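Local coordinates for protein exotoxin A (Pseudomonas aeruginosa, PDB 1IKP) that acts as a three-domain bacterial toxin that transfers ADP-ribose from NAD, its target in the host cell probably being elongation factor 2, at residues E108-F116 / P131-L142; R186-C197 / C214-K223. The protein carries 2 engineered substitutions. All blocks are in the same frame, centred on the assembly; numbering follows the deposited sequence.

Interaction 1. Residues E108-F116 / P131-L142; sequences EKPSNIKVF and PIYTIEMGDELL
I113 and I135, V115 and Y133 face each other as hydrogen-bonded pairs of an antiparallel beta hairpin, strands 112-120 and 126-136, in the concanavalin-like receptor-binding domain. The I113 pair is bonded in both directions; I135 N reaches I113 O at 3.0 Å and 169°. K114-T134, between these rungs, and N112-E136, at the S111 end, are non-hydrogen-bonded pairs, and K114 CA-H leans on Y133 O. At the open end S111 O ends the ladder by accepting from two successive amides, M137 N within its carbonyl plane and G138 N tilted from it; G138 is the N-cap residue of helix 139-145.

Polar side chains fill the face that carries N112, K114, T134 and E136. The K114 chain, bent at chi2 (-54°), brings K114 NZ to T134 OG1 at 2.8 Å and above the carbonyl plane of N112 OD1; E270 adds a salt bridge to the same ammonium. N112 packs its amide carbon CG on T134 CG2, 3.4 Å away, while a water joins N112 ND2 to E136 OE1. S111 OG donates to the syn lone pair of E136 OE2 (2.6 Å), and H275 N binds that oxygen too.

Apolar groups occupy the other face. I113 and I135 run alongside each other, I113 CG1 on I135 CB, and V115 CG2 approaches I135 CD1. L142, from the first helical turn, lies along the start of strand 112-120: CD1 rests on S111 CA, and L142 CD2 meets I113 CG2 at 3.5 Å, an unusually snug methyl-methyl contact.

Farther out, K109, from the loop, forms a salt bridge with D139 in the first turn of the helix. The direct hydrogen bond, K109 NZ to D139 OD1 at 3.0 Å, is weak, but one water links the same two atoms and another ties K109 NZ to D139 O.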
loop_
_atom_site.group_PDB
_atom_site.type_symbol
_atom_site.label_atom_id
_atom_site.label_comp_id
_atom_site.label_asym_id
_atom_site.label_seq_id
_atom_site.Cartn_x
_atom_site.Cartn_y
_atom_site.Cartn_z
ATOM N N GLU A 108 -6.856 20.270 4.970
ATOM C CA GLU A 108 -5.646 19.443 4.977
ATOM C C GLU A 108 -5.727 18.313 3.951
ATOM O O GLU A 108 -5.173 17.229 4.121
ATOM C CB GLU A 108 -5.422 18.869 6.374
ATOM C CG GLU A 108 -5.086 19.927 7.413
ATOM C CD GLU A 108 -4.975 19.356 8.810
ATOM O OE1 GLU A 108 -4.196 18.397 9.001
ATOM O OE2 GLU A 108 -5.664 19.870 9.718
ATOM N N LYS A 109 -6.412 18.598 2.866
ATOM C CA LYS A 109 -6.607 17.622 1.816
ATOM C C LYS A 109 -5.347 17.204 1.080
ATOM O O LYS A 109 -4.337 17.922 1.066
ATOM C CB LYS A 109 -7.565 18.191 0.784
ATOM C CG LYS A 109 -7.020 19.432 0.069
ATOM C CD LYS A 109 -7.959 19.867 -1.055
ATOM C CE LYS A 109 -7.578 21.214 -1.631
ATOM N NZ LYS A 109 -7.747 22.289 -0.606
ATOM N N PRO A 110 -5.377 16.003 0.495
ATOM C CA PRO A 110 -4.264 15.469 -0.285
ATOM C C PRO A 110 -4.193 16.457 -1.466
ATOM O O PRO A 110 -5.195 17.081 -1.813
ATOM C CB PRO A 110 -4.789 14.110 -0.738
ATOM C CG PRO A 110 -5.689 13.702 0.390
ATOM C CD PRO A 110 -6.409 14.969 0.725
ATOM N N SER A 111 -3.029 16.586 -2.088
ATOM C CA SER A 111 -2.882 17.519 -3.207
ATOM C C SER A 111 -2.931 16.856 -4.583
ATOM O O SER A 111 -2.325 17.335 -5.534
ATOM C CB SER A 111 -1.575 18.312 -3.046
ATOM O OG SER A 111 -0.436 17.489 -2.875
ATOM N N ASN A 112 -3.688 15.770 -4.690
ATOM C CA ASN A 112 -3.801 15.046 -5.940
ATOM C C ASN A 112 -5.244 14.672 -6.215
ATOM O O ASN A 112 -6.118 14.811 -5.348
ATOM C CB ASN A 112 -2.944 13.765 -5.890
ATOM C CG ASN A 112 -3.333 12.827 -4.752
ATOM O OD1 ASN A 112 -4.376 12.160 -4.785
ATOM N ND2 ASN A 112 -2.482 12.771 -3.725
ATOM N N ILE A 113 -5.481 14.243 -7.450
ATOM C CA ILE A 113 -6.796 13.711 -7.813
ATOM C C ILE A 113 -6.625 12.219 -8.111
ATOM O O ILE A 113 -5.503 11.727 -8.335
ATOM C CB ILE A 113 -7.421 14.356 -9.086
ATOM C CG1 ILE A 113 -6.598 14.043 -10.332
ATOM C CG2 ILE A 113 -7.678 15.800 -8.848
ATOM C CD1 ILE A 113 -7.336 14.437 -11.619
ATOM N N LYS A 114 -7.755 11.497 -8.088
ATOM C CA LYS A 114 -7.744 10.081 -8.472
ATOM C C LYS A 114 -8.543 10.015 -9.762
ATOM O O LYS A 114 -9.483 10.789 -9.954
ATOM C CB LYS A 114 -8.463 9.175 -7.465
ATOM C CG LYS A 114 -7.915 9.225 -6.058
ATOM C CD LYS A 114 -6.422 8.948 -6.011
ATOM C CE LYS A 114 -5.936 8.856 -4.556
ATOM N NZ LYS A 114 -4.532 9.274 -4.511
ATOM N N VAL A 115 -8.148 9.102 -10.640
ATOM C CA VAL A 115 -8.855 8.890 -11.901
ATOM C C VAL A 115 -9.031 7.385 -12.079
ATOM O O VAL A 115 -8.108 6.606 -11.814
ATOM C CB VAL A 115 -8.042 9.451 -13.103
ATOM C CG1 VAL A 115 -8.819 9.226 -14.424
ATOM C CG2 VAL A 115 -7.788 10.931 -12.903
ATOM N N PHE A 116 -10.219 6.964 -12.508
ATOM C CA PHE A 116 -10.421 5.550 -12.787
ATOM C C PHE A 116 -11.495 5.345 -13.852
ATOM O O PHE A 116 -12.337 6.231 -14.099
ATOM C CB PHE A 116 -10.723 4.728 -11.528
ATOM C CG PHE A 116 -11.921 5.169 -10.778
ATOM C CD1 PHE A 116 -11.817 6.091 -9.745
ATOM C CD2 PHE A 116 -13.169 4.645 -11.087
ATOM C CE1 PHE A 116 -12.945 6.482 -9.025
ATOM C CE2 PHE A 116 -14.293 5.044 -10.360
ATOM C CZ PHE A 116 -14.180 5.954 -9.341
ATOM N N PRO A 131 -7.145 0.345 -12.740
ATOM C CA PRO A 131 -6.469 0.661 -11.492
ATOM C C PRO A 131 -6.953 2.097 -11.164
ATOM O O PRO A 131 -7.524 2.809 -12.020
ATOM C CB PRO A 131 -5.008 0.727 -11.911
ATOM C CG PRO A 131 -4.892 -0.332 -12.938
ATOM C CD PRO A 131 -6.187 -0.167 -13.746
ATOM N N ILE A 132 -6.733 2.508 -9.921
ATOM C CA ILE A 132 -7.020 3.862 -9.462
ATOM C C ILE A 132 -5.698 4.623 -9.687
ATOM O O ILE A 132 -4.666 4.262 -9.119
ATOM C CB ILE A 132 -7.405 3.865 -7.984
ATOM C CG1 ILE A 132 -8.661 3.004 -7.800
ATOM C CG2 ILE A 132 -7.629 5.298 -7.504
ATOM C CD1 ILE A 132 -9.064 2.776 -6.368
ATOM N N TYR A 133 -5.742 5.646 -10.531
ATOM C CA TYR A 133 -4.555 6.414 -10.896
ATOM C C TYR A 133 -4.486 7.723 -10.125
ATOM O O TYR A 133 -5.492 8.402 -9.954
ATOM C CB TYR A 133 -4.555 6.689 -12.405
ATOM C CG TYR A 133 -4.567 5.435 -13.253
ATOM C CD1 TYR A 133 -3.439 4.627 -13.385
ATOM C CD2 TYR A 133 -5.719 5.075 -13.949
ATOM C CE1 TYR A 133 -3.453 3.489 -14.204
ATOM C CE2 TYR A 133 -5.742 3.959 -14.745
ATOM C CZ TYR A 133 -4.616 3.171 -14.884
ATOM O OH TYR A 133 -4.635 2.089 -15.723
ATOM N N THR A 134 -3.295 8.069 -9.636
ATOM C CA THR A 134 -3.138 9.305 -8.882
ATOM C C THR A 134 -2.337 10.379 -9.672
ATOM O O THR A 134 -1.229 10.120 -10.141
ATOM C CB THR A 134 -2.426 9.016 -7.546
ATOM O OG1 THR A 134 -3.255 8.165 -6.747
ATOM C CG2 THR A 134 -2.162 10.309 -6.775
ATOM N N ILE A 135 -2.898 11.583 -9.783
ATOM C CA ILE A 135 -2.240 12.698 -10.495
ATOM C C ILE A 135 -2.083 13.916 -9.609
ATOM O O ILE A 135 -3.062 14.507 -9.169
ATOM C CB ILE A 135 -3.022 13.061 -11.785
ATOM C CG1 ILE A 135 -3.066 11.837 -12.703
ATOM C CG2 ILE A 135 -2.333 14.235 -12.497
ATOM C CD1 ILE A 135 -3.864 12.038 -13.994
ATOM N N GLU A 136 -0.822 14.288 -9.363
ATOM C CA GLU A 136 -0.480 15.418 -8.514
ATOM C C GLU A 136 -0.879 16.765 -9.095
ATOM O O GLU A 136 -0.459 17.101 -10.203
ATOM C CB GLU A 136 1.022 15.401 -8.254
ATOM C CG GLU A 136 1.486 16.450 -7.268
ATOM C CD GLU A 136 0.797 16.334 -5.906
ATOM O OE1 GLU A 136 0.345 15.226 -5.559
ATOM O OE2 GLU A 136 0.732 17.337 -5.170
ATOM N N MET A 137 -1.626 17.557 -8.335
ATOM C CA MET A 137 -2.094 18.849 -8.801
ATOM C C MET A 137 -1.625 20.056 -8.020
ATOM O O MET A 137 -1.512 21.161 -8.563
ATOM C CB MET A 137 -3.635 18.885 -8.846
ATOM C CG MET A 137 -4.220 17.838 -9.806
ATOM S SD MET A 137 -3.856 18.220 -11.554
ATOM C CE MET A 137 -2.382 19.180 -11.490
ATOM N N GLY A 138 -1.287 19.857 -6.754
ATOM C CA GLY A 138 -0.960 21.018 -5.950
ATOM C C GLY A 138 -2.278 21.591 -5.443
ATOM O O GLY A 138 -3.355 21.451 -6.066
ATOM N N ASP A 139 -2.218 22.277 -4.305
ATOM C CA ASP A 139 -3.397 22.831 -3.684
ATOM C C ASP A 139 -4.222 23.802 -4.511
ATOM O O ASP A 139 -5.440 23.720 -4.550
ATOM C CB ASP A 139 -3.003 23.544 -2.385
ATOM C CG ASP A 139 -3.559 22.870 -1.149
ATOM O OD1 ASP A 139 -4.760 22.547 -1.129
ATOM O OD2 ASP A 139 -2.792 22.682 -0.180
ATOM N N GLU A 140 -3.563 24.752 -5.162
ATOM C CA GLU A 140 -4.296 25.760 -5.901
ATOM C C GLU A 140 -5.009 25.216 -7.138
ATOM O O GLU A 140 -6.156 25.577 -7.408
ATOM C CB GLU A 140 -3.361 26.909 -6.260
ATOM C CG GLU A 140 -4.082 28.140 -6.754
ATOM C CD GLU A 140 -5.139 28.672 -5.788
ATOM O OE1 GLU A 140 -4.864 28.760 -4.574
ATOM O OE2 GLU A 140 -6.246 29.020 -6.254
ATOM N N LEU A 141 -4.344 24.341 -7.879
ATOM C CA LEU A 141 -5.008 23.762 -9.037
ATOM C C LEU A 141 -6.169 22.875 -8.596
ATOM O O LEU A 141 -7.175 22.810 -9.278
ATOM C CB LEU A 141 -4.010 22.998 -9.903
ATOM C CG LEU A 141 -4.509 22.305 -11.186
ATOM C CD1 LEU A 141 -5.403 23.202 -12.028
ATOM C CD2 LEU A 141 -3.274 21.887 -11.967
ATOM N N LEU A 142 -6.051 22.194 -7.454
ATOM C CA LEU A 142 -7.183 21.384 -6.984
ATOM C C LEU A 142 -8.385 22.279 -6.717
ATOM O O LEU A 142 -9.534 21.922 -7.004
ATOM C CB LEU A 142 -6.853 20.674 -5.684
ATOM C CG LEU A 142 -6.065 19.383 -5.755
ATOM C CD1 LEU A 142 -6.043 18.782 -4.365
ATOM C CD2 LEU A 142 -6.711 18.392 -6.742
HETATM O O HOH W 1 -5.659 22.784 1.344
HETATM O O HOH W 2 -7.315 24.379 -2.371
HETATM O O HOH W 3 0.084 13.948 -3.146
#

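Interaction 2. Residues R186-C197 / C214-K223; sequences RWSEWASGKVLC and CNLDDTWEGK
W220 projects from the short helix 218-221 into a hollow edged by R186, W187 and E189. Its indole enters pyrrole side first: W220 NE1 donates to R186 O at 2.8 Å and 173°, with the acceptor almost exactly in the ring plane. The benzo side then brings W220 CZ2 over the rim of one face of W187, 3.9 Å from W187 CZ3, the two rings meeting obliquely. E189 OE1 closes in obliquely on W220 CD1 (3.2 Å), and Q40 of strand 40-49 touches both tryptophans.

A second bump, L216 CD2, fits between E189 CG and C197 CB. Beside it the C197-C214 disulfide, with a left-handed torsion of -88°, fastens the two segments together; Y206 of helix 205-210 packs on both cysteines. The K194 chain, extended beyond CG, runs out alongside L216 until K194 NZ donates to C214 O at 2.9 Å.

At the solvent-facing end R186 and D217 stack flat, their planes 13° apart and D217 OD2 over the guanidinium centre, 3.4 Å from R186 CZ. This salt bridge is one of charge alone, for no N-H is aimed at that oxygen. With CG anti to the backbone N and the chain straight beyond it, R186 brings NE to E189 OE2 at 2.9 Å, a hydrogen-bonded salt bridge. Two waters bridge the segments: one joins R186 NH2, E189 OE2 and D217 N, the other E189 OE2, D217 O and W220 N. E189 OE2 thus gathers one N-H and two water protons, which would favour its negative charge. R186 offers one face to D217 and its NE to E189, so one cation probably offsets two acids, while the covalent link fixes the opposite end.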
loop_
_atom_site.group_PDB
_atom_site.type_symbol
_atom_site.label_atom_id
_atom_site.label_comp_id
_atom_site.label_asym_id
_atom_site.label_seq_id
_atom_site.Cartn_x
_atom_site.Cartn_y
_atom_site.Cartn_z
ATOM N N ARG A 186 -9.264 12.909 8.597
ATOM C CA ARG A 186 -8.781 11.566 8.292
ATOM C C ARG A 186 -8.754 11.349 6.780
ATOM O O ARG A 186 -9.789 11.478 6.117
ATOM C CB ARG A 186 -9.699 10.530 8.956
ATOM C CG ARG A 186 -9.359 9.072 8.663
ATOM C CD ARG A 186 -10.312 8.130 9.402
ATOM N NE ARG A 186 -10.089 6.720 9.078
ATOM C CZ ARG A 186 -9.011 6.023 9.426
ATOM N NH1 ARG A 186 -8.034 6.600 10.116
ATOM N NH2 ARG A 186 -8.909 4.745 9.084
ATOM N N TRP A 187 -7.580 11.037 6.227
ATOM C CA TRP A 187 -7.474 10.791 4.784
ATOM C C TRP A 187 -6.832 9.455 4.438
ATOM O O TRP A 187 -6.327 9.264 3.333
ATOM C CB TRP A 187 -6.698 11.919 4.085
ATOM C CG TRP A 187 -7.432 13.214 4.012
ATOM C CD1 TRP A 187 -7.199 14.338 4.757
ATOM C CD2 TRP A 187 -8.502 13.547 3.118
ATOM N NE1 TRP A 187 -8.048 15.348 4.382
ATOM C CE2 TRP A 187 -8.860 14.891 3.376
ATOM C CE3 TRP A 187 -9.195 12.840 2.118
ATOM C CZ2 TRP A 187 -9.880 15.548 2.672
ATOM C CZ3 TRP A 187 -10.210 13.494 1.414
ATOM C CH2 TRP A 187 -10.542 14.833 1.695
ATOM N N SER A 188 -6.855 8.507 5.363
ATOM C CA SER A 188 -6.253 7.211 5.079
ATOM C C SER A 188 -6.954 6.413 3.977
ATOM O O SER A 188 -6.294 5.760 3.171
ATOM C CB SER A 188 -6.168 6.366 6.358
ATOM O OG SER A 188 -7.440 6.231 6.955
ATOM N N GLU A 189 -8.281 6.462 3.923
ATOM C CA GLU A 189 -9.002 5.711 2.910
ATOM C C GLU A 189 -8.664 6.181 1.492
ATOM O O GLU A 189 -8.588 5.376 0.568
ATOM C CB GLU A 189 -10.518 5.829 3.150
ATOM C CG GLU A 189 -11.007 5.243 4.489
ATOM C CD GLU A 189 -10.968 6.236 5.651
ATOM O OE1 GLU A 189 -10.413 7.350 5.514
ATOM O OE2 GLU A 189 -11.507 5.891 6.730
ATOM N N TRP A 190 -8.456 7.485 1.352
ATOM C CA TRP A 190 -8.137 8.116 0.070
ATOM C C TRP A 190 -6.941 7.457 -0.620
ATOM O O TRP A 190 -6.925 7.293 -1.832
ATOM C CB TRP A 190 -7.875 9.611 0.308
ATOM C CG TRP A 190 -7.433 10.395 -0.891
ATOM C CD1 TRP A 190 -6.143 10.717 -1.252
ATOM C CD2 TRP A 190 -8.280 10.981 -1.888
ATOM N NE1 TRP A 190 -6.147 11.460 -2.401
ATOM C CE2 TRP A 190 -7.442 11.638 -2.817
ATOM C CE3 TRP A 190 -9.675 11.012 -2.091
ATOM C CZ2 TRP A 190 -7.947 12.311 -3.926
ATOM C CZ3 TRP A 190 -10.175 11.687 -3.198
ATOM C CH2 TRP A 190 -9.308 12.327 -4.105
ATOM N N ALA A 191 -5.963 7.033 0.162
ATOM C CA ALA A 191 -4.760 6.436 -0.398
ATOM C C ALA A 191 -4.813 4.908 -0.528
ATOM O O ALA A 191 -3.905 4.288 -1.089
ATOM C CB ALA A 191 -3.553 6.858 0.447
ATOM N N SER A 192 -5.883 4.293 -0.038
ATOM C CA SER A 192 -5.982 2.839 -0.088
ATOM C C SER A 192 -7.172 2.366 -0.884
ATOM O O SER A 192 -7.867 3.159 -1.508
ATOM C CB SER A 192 -6.105 2.258 1.327
ATOM O OG SER A 192 -7.391 2.564 1.857
ATOM N N GLY A 193 -7.404 1.061 -0.864
ATOM C CA GLY A 193 -8.531 0.517 -1.595
ATOM C C GLY A 193 -9.847 1.000 -1.007
ATOM O O GLY A 193 -10.879 0.973 -1.688
ATOM N N LYS A 194 -9.823 1.457 0.248
ATOM C CA LYS A 194 -11.066 1.901 0.865
ATOM C C LYS A 194 -11.597 3.196 0.315
ATOM O O LYS A 194 -12.654 3.657 0.730
ATOM C CB LYS A 194 -10.924 1.974 2.396
ATOM C CG LYS A 194 -10.761 0.590 3.030
ATOM C CD LYS A 194 -10.949 0.646 4.544
ATOM C CE LYS A 194 -10.771 -0.737 5.157
ATOM N NZ LYS A 194 -10.998 -0.632 6.632
ATOM N N VAL A 195 -10.868 3.813 -0.613
ATOM C CA VAL A 195 -11.381 5.053 -1.199
ATOM C C VAL A 195 -12.727 4.734 -1.874
ATOM O O VAL A 195 -13.624 5.596 -1.953
ATOM C CB VAL A 195 -10.359 5.667 -2.219
ATOM C CG1 VAL A 195 -10.103 4.718 -3.402
ATOM C CG2 VAL A 195 -10.867 7.002 -2.719
ATOM N N LEU A 196 -12.879 3.492 -2.325
ATOM C CA LEU A 196 -14.125 3.073 -2.982
ATOM C C LEU A 196 -15.281 3.075 -1.992
ATOM O O LEU A 196 -16.436 3.238 -2.371
ATOM C CB LEU A 196 -13.959 1.695 -3.625
ATOM C CG LEU A 196 -12.859 1.629 -4.705
ATOM C CD1 LEU A 196 -12.907 0.291 -5.398
ATOM C CD2 LEU A 196 -13.051 2.761 -5.728
ATOM N N CYS A 197 -14.961 2.901 -0.719
ATOM C CA CYS A 197 -15.958 2.892 0.344
ATOM C C CYS A 197 -16.543 4.281 0.564
ATOM O O CYS A 197 -17.591 4.426 1.193
ATOM C CB CYS A 197 -15.315 2.388 1.643
ATOM S SG CYS A 197 -14.719 0.672 1.585
ATOM N N CYS A 214 -16.118 -2.740 4.489
ATOM C CA CYS A 214 -15.386 -1.477 4.509
ATOM C C CYS A 214 -14.942 -1.152 5.928
ATOM O O CYS A 214 -13.844 -0.639 6.144
ATOM C CB CYS A 214 -16.268 -0.350 3.977
ATOM S SG CYS A 214 -16.403 -0.336 2.160
ATOM N N ASN A 215 -15.809 -1.456 6.892
ATOM C CA ASN A 215 -15.526 -1.214 8.301
ATOM C C ASN A 215 -14.838 0.129 8.511
ATOM O O ASN A 215 -13.745 0.206 9.075
ATOM C CB ASN A 215 -14.658 -2.348 8.852
ATOM C CG ASN A 215 -14.375 -2.199 10.331
ATOM O OD1 ASN A 215 -15.277 -1.926 11.123
ATOM N ND2 ASN A 215 -13.118 -2.385 10.713
ATOM N N LEU A 216 -15.481 1.197 8.061
ATOM C CA LEU A 216 -14.904 2.529 8.192
ATOM C C LEU A 216 -14.959 3.099 9.598
ATOM O O LEU A 216 -15.892 2.823 10.366
ATOM C CB LEU A 216 -15.618 3.518 7.261
ATOM C CG LEU A 216 -15.648 3.252 5.759
ATOM C CD1 LEU A 216 -16.446 4.358 5.075
ATOM C CD2 LEU A 216 -14.224 3.211 5.213
ATOM N N ASP A 217 -13.951 3.899 9.928
ATOM C CA ASP A 217 -13.903 4.573 11.212
ATOM C C ASP A 217 -15.029 5.597 11.144
ATOM O O ASP A 217 -15.539 5.891 10.058
ATOM C CB ASP A 217 -12.551 5.262 11.399
ATOM C CG ASP A 217 -11.451 4.289 11.793
ATOM O OD1 ASP A 217 -11.645 3.063 11.639
ATOM O OD2 ASP A 217 -10.385 4.755 12.247
ATOM N N ASP A 218 -15.411 6.142 12.292
ATOM C CA ASP A 218 -16.512 7.099 12.367
ATOM C C ASP A 218 -16.533 8.249 11.363
ATOM O O ASP A 218 -17.584 8.551 10.794
ATOM C CB ASP A 218 -16.609 7.677 13.781
ATOM C CG ASP A 218 -16.956 6.625 14.817
ATOM O OD1 ASP A 218 -17.827 5.773 14.529
ATOM O OD2 ASP A 218 -16.370 6.656 15.920
ATOM N N THR A 219 -15.389 8.886 11.138
ATOM C CA THR A 219 -15.310 10.023 10.218
ATOM C C THR A 219 -16.031 9.826 8.886
ATOM O O THR A 219 -16.950 10.580 8.535
ATOM C CB THR A 219 -13.844 10.391 9.922
ATOM O OG1 THR A 219 -13.174 10.707 11.151
ATOM C CG2 THR A 219 -13.771 11.600 8.997
ATOM N N TRP A 220 -15.622 8.819 8.132
ATOM C CA TRP A 220 -16.256 8.592 6.849
ATOM C C TRP A 220 -17.463 7.666 6.937
ATOM O O TRP A 220 -18.309 7.642 6.041
ATOM C CB TRP A 220 -15.219 8.086 5.840
ATOM C CG TRP A 220 -14.195 9.141 5.503
ATOM C CD1 TRP A 220 -12.934 9.276 6.036
ATOM C CD2 TRP A 220 -14.360 10.243 4.600
ATOM N NE1 TRP A 220 -12.315 10.389 5.516
ATOM C CE2 TRP A 220 -13.166 11.001 4.633
ATOM C CE3 TRP A 220 -15.407 10.668 3.769
ATOM C CZ2 TRP A 220 -12.989 12.158 3.867
ATOM C CZ3 TRP A 220 -15.231 11.817 3.009
ATOM C CH2 TRP A 220 -14.030 12.549 3.063
ATOM N N GLU A 221 -17.552 6.907 8.023
ATOM C CA GLU A 221 -18.693 6.022 8.227
ATOM C C GLU A 221 -19.964 6.875 8.253
ATOM O O GLU A 221 -20.986 6.499 7.686
ATOM C CB GLU A 221 -18.533 5.277 9.557
ATOM C CG GLU A 221 -19.776 4.542 10.026
ATOM C CD GLU A 221 -20.208 3.454 9.072
ATOM O OE1 GLU A 221 -21.276 2.848 9.307
ATOM O OE2 GLU A 221 -19.480 3.198 8.089
ATOM N N GLY A 222 -19.886 8.039 8.888
ATOM C CA GLY A 222 -21.048 8.911 8.978
ATOM C C GLY A 222 -21.134 9.952 7.876
ATOM O O GLY A 222 -21.651 11.048 8.077
ATOM N N LYS A 223 -20.629 9.615 6.694
ATOM C CA LYS A 223 -20.650 10.556 5.580
ATOM C C LYS A 223 -22.054 10.871 5.058
ATOM O O LYS A 223 -22.986 10.089 5.246
ATOM C CB LYS A 223 -19.800 9.999 4.433
ATOM C CG LYS A 223 -20.298 8.672 3.899
ATOM C CD LYS A 223 -19.248 7.996 3.018
ATOM C CE LYS A 223 -19.560 6.525 2.813
ATOM N NZ LYS A 223 -20.865 6.286 2.134
HETATM O O HOH W 4 -11.745 3.735 8.037
HETATM O O HOH W 5 -13.403 6.916 8.494
#

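Interactions 1 and 2 follow one another along the chain, both within the receptor-binding part of the toxin, and their centres lie 16 Å apart. W190, in helix 188-191 of interaction 2, reaches the polar face of the hairpin of interaction 1: W190 NE1 is 3.1 Å from N112 OD1, a probable hydrogen bond, and W190 O lies 3.3 Å from K114 CE. P110 CB packs 3.4 Å from the same W190 NE1, and W187 also rests on P110. E270 extends the junction, bonding N112 and K114 and touching W190. At the far side of interaction 1 a bound sodium ion lies about 8 Å from the M137 side chain.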